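PDB 4HVL: membrane-anchored mycosin mycp1 from Mycobacterium thermoresistibile, which probably acts as a subtilisin-like serine endopeptidase of the mycobacterial cell envelope, serving as an essential component of the ESX-1 type VII secretion system. Local coordinates for residues V6-P14 with T194-Y202; N74-E82 with A110-F119. All coordinates share one frame; numbering follows the deposited sequence.

Interaction 1. Residues V6-P14 with T194-Y202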
# COMPACT_ATOMS: atom_id res chain seq x y z
N VAL A 6 -14.77 14.55 4.63
CA VAL A 6 -15.40 14.64 5.94
C VAL A 6 -15.96 13.24 6.17
O VAL A 6 -16.71 12.75 5.35
CB VAL A 6 -16.48 15.77 5.97
CG1 VAL A 6 -17.52 15.54 7.07
CG2 VAL A 6 -15.81 17.12 6.17
N ILE A 7 -15.53 12.61 7.25
CA ILE A 7 -15.87 11.22 7.54
C ILE A 7 -17.29 11.13 8.11
O ILE A 7 -17.63 11.87 9.03
CB ILE A 7 -14.90 10.63 8.60
CG1 ILE A 7 -13.43 10.85 8.18
CG2 ILE A 7 -15.18 9.15 8.84
CD1 ILE A 7 -13.04 10.22 6.87
N ASP A 8 -18.11 10.25 7.54
CA ASP A 8 -19.41 9.91 8.10
C ASP A 8 -19.34 8.48 8.67
O ASP A 8 -19.49 7.50 7.94
CB ASP A 8 -20.51 10.01 7.04
CG ASP A 8 -21.89 9.58 7.57
OD1 ASP A 8 -22.05 9.33 8.79
OD2 ASP A 8 -22.83 9.48 6.75
N PRO A 9 -19.16 8.37 10.00
CA PRO A 9 -19.05 7.07 10.65
C PRO A 9 -20.26 6.16 10.46
O PRO A 9 -20.12 4.95 10.56
CB PRO A 9 -18.88 7.41 12.14
CG PRO A 9 -18.68 8.85 12.23
CD PRO A 9 -19.19 9.47 10.98
N ALA A 10 -21.44 6.72 10.21
CA ALA A 10 -22.62 5.88 10.05
C ALA A 10 -22.67 5.17 8.70
O ALA A 10 -23.53 4.32 8.48
CB ALA A 10 -23.88 6.69 10.28
N ALA A 11 -21.76 5.49 7.79
CA ALA A 11 -21.83 4.97 6.44
C ALA A 11 -20.94 3.77 6.23
O ALA A 11 -20.46 3.57 5.13
CB ALA A 11 -21.48 6.06 5.46
N VAL A 12 -20.75 2.94 7.25
CA VAL A 12 -19.90 1.75 7.11
C VAL A 12 -20.62 0.74 6.22
O VAL A 12 -21.74 0.39 6.49
CB VAL A 12 -19.57 1.10 8.48
CG1 VAL A 12 -18.73 -0.16 8.32
CG2 VAL A 12 -18.81 2.09 9.36
N PRO A 13 -19.94 0.26 5.16
CA PRO A 13 -20.55 -0.70 4.26
C PRO A 13 -20.72 -2.09 4.88
O PRO A 13 -20.11 -2.38 5.90
CB PRO A 13 -19.57 -0.78 3.10
CG PRO A 13 -18.27 -0.30 3.64
CD PRO A 13 -18.53 0.55 4.83
N PRO A 14 -21.56 -2.93 4.25
CA PRO A 14 -21.70 -4.29 4.74
C PRO A 14 -20.37 -5.06 4.65
O PRO A 14 -19.56 -4.81 3.77
CB PRO A 14 -22.79 -4.90 3.82
CG PRO A 14 -22.82 -4.04 2.60
CD PRO A 14 -22.38 -2.67 3.04
N THR A 194 -17.97 7.93 0.45
CA THR A 194 -18.31 8.03 1.87
C THR A 194 -18.04 6.73 2.63
O THR A 194 -17.50 6.73 3.75
CB THR A 194 -19.81 8.48 1.96
OG1 THR A 194 -19.89 9.84 1.53
CG2 THR A 194 -20.35 8.42 3.36
N GLY A 195 -18.37 5.61 1.98
CA GLY A 195 -18.09 4.30 2.53
C GLY A 195 -16.63 4.02 2.78
O GLY A 195 -16.31 3.31 3.74
N VAL A 196 -15.73 4.54 1.94
CA VAL A 196 -14.31 4.29 2.14
C VAL A 196 -13.84 4.96 3.42
O VAL A 196 -13.16 4.35 4.25
CB VAL A 196 -13.44 4.70 0.93
CG1 VAL A 196 -11.94 4.49 1.22
CG2 VAL A 196 -13.85 3.93 -0.31
N GLY A 197 -14.24 6.21 3.59
CA GLY A 197 -13.94 6.98 4.78
C GLY A 197 -14.49 6.32 6.02
O GLY A 197 -13.81 6.23 7.03
N ALA A 198 -15.72 5.82 5.94
CA ALA A 198 -16.33 5.16 7.08
C ALA A 198 -15.59 3.87 7.41
O ALA A 198 -15.41 3.54 8.60
CB ALA A 198 -17.80 4.89 6.82
N ALA A 199 -15.14 3.14 6.38
CA ALA A 199 -14.43 1.88 6.59
C ALA A 199 -13.07 2.14 7.23
O ALA A 199 -12.68 1.42 8.14
CB ALA A 199 -14.26 1.14 5.29
N VAL A 200 -12.36 3.16 6.76
CA VAL A 200 -11.05 3.49 7.31
C VAL A 200 -11.21 3.86 8.77
O VAL A 200 -10.47 3.37 9.64
CB VAL A 200 -10.37 4.64 6.51
CG1 VAL A 200 -9.09 5.08 7.18
CG2 VAL A 200 -10.05 4.20 5.08
N ASN A 201 -12.21 4.70 9.06
CA ASN A 201 -12.53 5.10 10.44
C ASN A 201 -12.81 3.91 11.35
O ASN A 201 -12.34 3.88 12.48
CB ASN A 201 -13.71 6.06 10.46
CG ASN A 201 -14.01 6.60 11.85
OD1 ASN A 201 -13.21 7.30 12.44
ND2 ASN A 201 -15.19 6.28 12.37
N TYR A 202 -13.62 2.96 10.86
CA TYR A 202 -13.96 1.74 11.60
C TYR A 202 -12.71 0.91 11.89
O TYR A 202 -12.49 0.48 13.03
CB TYR A 202 -14.97 0.97 10.74
CG TYR A 202 -15.42 -0.42 11.15
CD1 TYR A 202 -16.56 -0.61 11.91
CD2 TYR A 202 -14.75 -1.54 10.67
CE1 TYR A 202 -17.00 -1.88 12.22
CE2 TYR A 202 -15.18 -2.81 10.96
CZ TYR A 202 -16.30 -2.98 11.73
OH TYR A 202 -16.71 -4.24 12.03
O HOH W 1 -16.88 8.84 5.38
O HOH W 2 -16.81 4.44 10.85
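T194 begins the contact by pressing its methyl CG2 against the methyl of A11, with CG2 to A11 CB at 3.4 Å, a tight fit. It opens helix 194-206 of the subtilisin fold. The N-terminal loop 6-14 runs over the outer side of this helix's first two turns. With CG2 anti to the backbone N, T194 also brings this methyl near CB of D8, while OG1 turns to D192. Its carbonyl O takes a bond from water 1, which in turn accepts from the backbone N of D8. G195 meets the loop through its CA, which makes a C-H...O contact with A11 O at 3.6 Å. The ring of P13 lies against its carbonyl. G197 leaves room for I7, whose CD1 lies 4.0 Å from G197 CA. A198 lies in the middle of the contact. Its CB fits inside the bend of residues 8-12, 3.3 Å from D8 O and 3.9 Å from V12 CG2. This bend is closed by the bond from A11 N to D8 O and by an Asx turn, in which A10 N meets D8 OD1 from above the carboxylate plane. A199 touches CD of P13 more lightly and faces helix 154-171, which V12 and P13 also touch. N201 crosses I7 obliquely, and its CB packs on I7 CG2. OD1 of N201 is bonded to H205, a zinc-binding residue of this protein that has no zinc on it in this chain. Its ND2 donates to water 2, which is also bound to A198 O and, weakly, to P9 O. Y202 closes the row. Its hydroxyl bonds N171, and V12 CG1 lies over one ring face near the rim, 4.2 Å from Y202 CD1.

Interaction 2. Residues N74-E82 with A110-F119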
# COMPACT_ATOMS: atom_id res chain seq x y z
N ASN A 74 0.28 -15.88 -3.97
CA ASN A 74 0.52 -17.30 -4.12
C ASN A 74 1.48 -17.68 -3.01
O ASN A 74 2.63 -17.27 -3.00
CB ASN A 74 1.08 -17.62 -5.49
CG ASN A 74 0.07 -17.42 -6.59
OD1 ASN A 74 -1.14 -17.65 -6.41
ND2 ASN A 74 0.55 -16.99 -7.74
N GLY A 75 0.95 -18.41 -2.04
CA GLY A 75 1.61 -18.64 -0.77
C GLY A 75 2.71 -19.67 -0.85
O GLY A 75 2.72 -20.52 -1.77
N SER A 76 3.66 -19.56 0.07
CA SER A 76 4.80 -20.46 0.13
C SER A 76 5.33 -20.42 1.54
O SER A 76 4.93 -19.54 2.32
CB SER A 76 5.90 -20.02 -0.84
OG SER A 76 6.48 -18.78 -0.43
N PRO A 77 6.27 -21.34 1.87
CA PRO A 77 6.79 -21.26 3.22
C PRO A 77 7.42 -19.90 3.54
O PRO A 77 7.28 -19.45 4.68
CB PRO A 77 7.80 -22.42 3.29
CG PRO A 77 7.31 -23.42 2.27
CD PRO A 77 6.65 -22.59 1.18
N ARG A 78 8.08 -19.25 2.57
CA ARG A 78 8.69 -17.93 2.83
C ARG A 78 7.72 -16.77 2.83
O ARG A 78 8.04 -15.73 3.40
CB ARG A 78 9.83 -17.65 1.87
CG ARG A 78 11.06 -18.48 2.21
CD ARG A 78 12.21 -18.14 1.30
NE ARG A 78 12.89 -16.90 1.70
CZ ARG A 78 13.92 -16.38 1.05
NH1 ARG A 78 14.40 -16.99 -0.04
NH2 ARG A 78 14.48 -15.28 1.49
N VAL A 79 6.55 -16.94 2.20
CA VAL A 79 5.47 -15.94 2.22
C VAL A 79 4.19 -16.69 2.60
O VAL A 79 3.38 -16.99 1.74
CB VAL A 79 5.30 -15.24 0.85
CG1 VAL A 79 4.42 -14.00 0.98
CG2 VAL A 79 6.66 -14.85 0.27
N PRO A 80 4.07 -17.10 3.88
CA PRO A 80 3.02 -18.03 4.30
C PRO A 80 1.67 -17.35 4.53
O PRO A 80 1.12 -17.39 5.63
CB PRO A 80 3.57 -18.61 5.61
CG PRO A 80 4.38 -17.50 6.17
CD PRO A 80 5.03 -16.85 4.98
N ALA A 81 1.14 -16.75 3.48
CA ALA A 81 -0.10 -15.99 3.58
C ALA A 81 -1.32 -16.86 3.85
O ALA A 81 -1.35 -18.02 3.50
CB ALA A 81 -0.31 -15.19 2.30
N GLU A 82 -2.33 -16.24 4.47
CA GLU A 82 -3.59 -16.89 4.80
C GLU A 82 -4.73 -16.19 4.05
O GLU A 82 -4.61 -15.00 3.73
CB GLU A 82 -3.79 -16.88 6.31
CG GLU A 82 -2.77 -17.74 7.06
CD GLU A 82 -2.79 -17.50 8.57
OE1 GLU A 82 -3.79 -17.87 9.20
OE2 GLU A 82 -1.81 -16.94 9.12
N ALA A 110 6.67 -9.17 5.19
CA ALA A 110 6.84 -10.28 6.13
C ALA A 110 7.54 -11.51 5.58
O ALA A 110 7.47 -12.58 6.17
CB ALA A 110 5.48 -10.65 6.70
N GLY A 111 8.27 -11.36 4.47
CA GLY A 111 8.97 -12.49 3.88
C GLY A 111 10.00 -13.07 4.83
O GLY A 111 10.74 -12.33 5.48
N ARG A 112 10.04 -14.39 4.92
CA ARG A 112 11.04 -15.07 5.75
C ARG A 112 12.42 -15.12 5.10
O ARG A 112 12.56 -15.05 3.88
CB ARG A 112 10.56 -16.49 6.07
CG ARG A 112 9.64 -16.56 7.27
CD ARG A 112 8.34 -15.84 7.03
NE ARG A 112 7.37 -16.21 8.05
CZ ARG A 112 6.33 -15.48 8.42
NH1 ARG A 112 6.06 -14.31 7.84
NH2 ARG A 112 5.53 -15.95 9.37
N GLY A 113 13.45 -15.28 5.93
CA GLY A 113 14.83 -15.41 5.45
C GLY A 113 15.12 -16.80 4.91
O GLY A 113 14.31 -17.72 5.04
N ALA A 114 16.27 -16.93 4.26
CA ALA A 114 16.79 -18.21 3.79
C ALA A 114 18.32 -18.13 3.78
O ALA A 114 18.87 -17.07 3.52
CB ALA A 114 16.31 -18.49 2.39
N PRO A 115 19.01 -19.26 4.04
CA PRO A 115 20.46 -19.22 4.03
C PRO A 115 21.08 -19.05 2.63
O PRO A 115 22.28 -18.77 2.52
CB PRO A 115 20.86 -20.58 4.65
CG PRO A 115 19.72 -21.47 4.33
CD PRO A 115 18.48 -20.62 4.25
N THR A 116 20.28 -19.20 1.57
CA THR A 116 20.77 -19.13 0.22
C THR A 116 20.65 -17.76 -0.43
O THR A 116 21.08 -17.62 -1.55
CB THR A 116 19.99 -20.11 -0.69
OG1 THR A 116 18.59 -19.89 -0.51
CG2 THR A 116 20.35 -21.56 -0.37
N ASP A 117 20.03 -16.78 0.22
CA ASP A 117 20.01 -15.42 -0.33
C ASP A 117 20.00 -14.38 0.78
O ASP A 117 19.86 -14.72 1.95
CB ASP A 117 18.87 -15.21 -1.35
CG ASP A 117 17.46 -15.29 -0.74
OD1 ASP A 117 17.09 -14.46 0.13
OD2 ASP A 117 16.70 -16.20 -1.15
N GLY A 118 20.15 -13.11 0.39
CA GLY A 118 20.21 -12.01 1.35
C GLY A 118 18.89 -11.30 1.60
O GLY A 118 18.86 -10.27 2.25
N PHE A 119 17.79 -11.85 1.09
CA PHE A 119 16.49 -11.20 1.26
C PHE A 119 15.75 -11.59 2.52
O PHE A 119 15.65 -12.77 2.87
CB PHE A 119 15.57 -11.52 0.10
CG PHE A 119 14.26 -10.84 0.23
CD1 PHE A 119 13.19 -11.46 0.90
CD2 PHE A 119 14.09 -9.54 -0.22
CE1 PHE A 119 12.00 -10.79 1.08
CE2 PHE A 119 12.87 -8.89 -0.06
CZ PHE A 119 11.84 -9.52 0.59
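R78 uses all three guanidinium nitrogens to hold two residues, R112 and D117, at different edges of one plane. NE and NH2 both grip the carbonyl O of R112, side-on; R78 NE to R112 O is 2.9 Å. NH1 and NH2 then meet D117 end-on, one nitrogen to each oxygen. Both carboxylate oxygens use their syn lone pairs, and the two planes are only 19° apart. NH1 to D117 OD2 is the short arm of this salt bridge, at 2.7 Å. A bend at chi3 (79°) turns the R78 guanidinium out of the line of its chain. A114 CB lies over the centre of one face, 3.4 Å from R78 NH1. Together the four bonds, all near the guanidinium plane, fix its rotation.

In this subtilase domain the contact joins the loop between strands 65-70 and 82-86 to the loop that follows helix 102-110. The backbones meet at R78 O, which accepts a nearly straight bond (172°) from R112 N in the carbonyl plane. D117 ends a type I turn from A114. Its OD1 also accepts from F119 N through the anti lone pair, an Asx turn that fixes the carboxylate. R112 folds back at chi2, and NH1 bonds A110 O and, further on, A126 O. P80 CG sits over the centre of the R112 guanidinium, 3.6 Å from CZ.

Interaction 1 and interaction 2 lie on opposite sides of the chain's centre. Their centres are 35 Å apart, their nearest atoms about 18 Å, and they do not touch. Both segments of interaction 2 fall in the chain between the two segments of interaction 1. Both contacts lie outside the parallel seven-stranded sheet, in elements that connect to its strands or rest on its helices. Interaction 2 joins loops near the outermost strand 82-86, one of them leading to strand 127-132. Interaction 1 lays the N-terminal loop on helix 194-206, which leads into strand 210-214. One contact therefore ties the N-terminal extension to the protease fold, and the other ties two loops within it.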